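DUF985 domain-containing protein (Shewanella oneidensis, PDB 1YUD) is of unknown function but belongs to the cupin superfamily, whose members share a beta-barrel fold and serve widely differing roles. Local coordinates at residues K158-V161 / Q162-R166. Numbering follows the deposited sequence.
Sequences KAVV and QKLSR
Gln162 N reaches back to Lys158 O at 3.0 Å, the i+4 to i bond of an alpha-helix, and Leu164 N repeats it to Val160 O at 3.2 Å, although Gln162 has already left helical backbone angles. The C-terminal end of the short helix 158-161, packed against strands 62-66 and 81-86 of one sheet of this cupin fold, thus illustrates how a helix unwinds without losing its hydrogen bonds at once. Val160 O takes two donors: Leu164 N lies nearly in line with the carbonyl, at a C=O...N angle of 160°, whereas Lys163 N stands well above the carbonyl plane, an i+3 bond of the 3-10 type.

The polar side chains follow this winding. Lys158 and Gln162, one turn apart, cross at a slant. With CG opposite the backbone N (chi1 174°), the lysine sets out past its own carbonyl, and bends at its last two torsions bring CE and NZ round to the glutamine amide. NZ then donates to Gln162 OE1 at 2.8 Å, approaching from above the amide plane instead of along a lone pair. On the side turned to the sheet, Val160 CG2 meets Leu164 CD1 at 4.3 Å, and both residues pack on Phe64 and Tyr84, while Val161 and Ser165 lie against Leu150, so that the segment touches both these strands and helix 147-152. On the exposed flank, Lys163 bends at chi2 (58°) and then runs extended back alongside the last helical turn, where its NZ makes a weak hydrogen bond of 3.4 Å to Ala159 O.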
loop_
_atom_site.group_PDB
_atom_site.type_symbol
_atom_site.label_atom_id
_atom_site.label_comp_id
_atom_site.label_asym_id
_atom_site.label_seq_id
_atom_site.Cartn_x
_atom_site.Cartn_y
_atom_site.Cartn_z
ATOM N N LYS A 158 -14.920 19.982 18.743
ATOM C CA LYS A 158 -16.053 19.154 19.156
ATOM C C LYS A 158 -16.807 18.543 17.977
ATOM O O LYS A 158 -17.095 17.352 17.973
ATOM C CB LYS A 158 -17.020 19.984 20.004
ATOM C CG LYS A 158 -18.298 19.261 20.377
ATOM C CD LYS A 158 -19.267 20.191 21.075
ATOM C CE LYS A 158 -20.700 19.798 20.768
ATOM N NZ LYS A 158 -20.972 19.807 19.298
ATOM N N ALA A 159 -17.116 19.362 16.978
ATOM C CA ALA A 159 -17.849 18.910 15.800
ATOM C C ALA A 159 -17.404 17.560 15.220
ATOM O O ALA A 159 -18.235 16.685 14.966
ATOM C CB ALA A 159 -17.787 19.986 14.719
ATOM N N VAL A 160 -16.100 17.390 15.006
ATOM C CA VAL A 160 -15.582 16.149 14.436
ATOM C C VAL A 160 -15.261 15.110 15.511
ATOM O O VAL A 160 -15.215 13.914 15.225
ATOM C CB VAL A 160 -14.315 16.406 13.594
ATOM C CG1 VAL A 160 -13.109 16.531 14.503
ATOM C CG2 VAL A 160 -14.127 15.297 12.574
ATOM N N VAL A 161 -15.032 15.559 16.741
ATOM C CA VAL A 161 -14.749 14.630 17.829
ATOM C C VAL A 161 -16.005 13.794 18.115
ATOM O O VAL A 161 -15.915 12.634 18.532
ATOM C CB VAL A 161 -14.332 15.375 19.112
ATOM C CG1 VAL A 161 -13.933 14.376 20.182
ATOM C CG2 VAL A 161 -13.184 16.315 18.813
ATOM N N GLN A 162 -17.171 14.395 17.875
ATOM C CA GLN A 162 -18.459 13.738 18.083
ATOM C C GLN A 162 -18.797 12.760 16.967
ATOM O O GLN A 162 -19.913 12.252 16.908
ATOM C CB GLN A 162 -19.586 14.761 18.158
ATOM C CG GLN A 162 -19.527 15.719 19.320
ATOM C CD GLN A 162 -20.748 16.624 19.360
ATOM O OE1 GLN A 162 -21.142 17.208 18.344
ATOM N NE2 GLN A 162 -21.355 16.748 20.535
ATOM N N LYS A 163 -17.856 12.515 16.067
ATOM C CA LYS A 163 -18.096 11.574 14.978
ATOM C C LYS A 163 -17.091 10.433 15.007
ATOM O O LYS A 163 -17.450 9.269 14.805
ATOM C CB LYS A 163 -18.037 12.288 13.621
ATOM C CG LYS A 163 -19.322 13.017 13.250
ATOM C CD LYS A 163 -19.714 14.065 14.289
ATOM C CE LYS A 163 -21.038 14.735 13.922
ATOM N NZ LYS A 163 -21.463 15.789 14.897
ATOM N N LEU A 164 -15.833 10.776 15.275
ATOM C CA LEU A 164 -14.757 9.797 15.317
ATOM C C LEU A 164 -14.375 9.463 16.752
ATOM O O LEU A 164 -13.207 9.224 17.052
ATOM C CB LEU A 164 -13.525 10.331 14.575
ATOM C CG LEU A 164 -13.719 10.939 13.179
ATOM C CD1 LEU A 164 -12.382 11.412 12.645
ATOM C CD2 LEU A 164 -14.324 9.920 12.243
ATOM N N SER A 165 -15.360 9.448 17.640
ATOM C CA SER A 165 -15.108 9.135 19.039
ATOM C C SER A 165 -16.409 8.748 19.726
ATOM O O SER A 165 -17.491 8.963 19.182
ATOM C CB SER A 165 -14.489 10.347 19.740
ATOM O OG SER A 165 -14.145 10.039 21.078
ATOM N N ARG A 166 -16.300 8.158 20.911
ATOM C CA ARG A 166 -17.479 7.763 21.680
ATOM C C ARG A 166 -17.217 7.892 23.173
ATOM O O ARG A 166 -16.114 7.600 23.648
ATOM C CB ARG A 166 -17.921 6.333 21.330
ATOM C CG ARG A 166 -18.747 6.264 20.055
ATOM C CD ARG A 166 -19.246 4.866 19.773
ATOM N NE ARG A 166 -18.166 3.891 19.763
ATOM C CZ ARG A 166 -18.094 2.864 18.922
ATOM N NH1 ARG A 166 -19.044 2.678 18.014
ATOM N NH2 ARG A 166 -17.071 2.017 18.992
#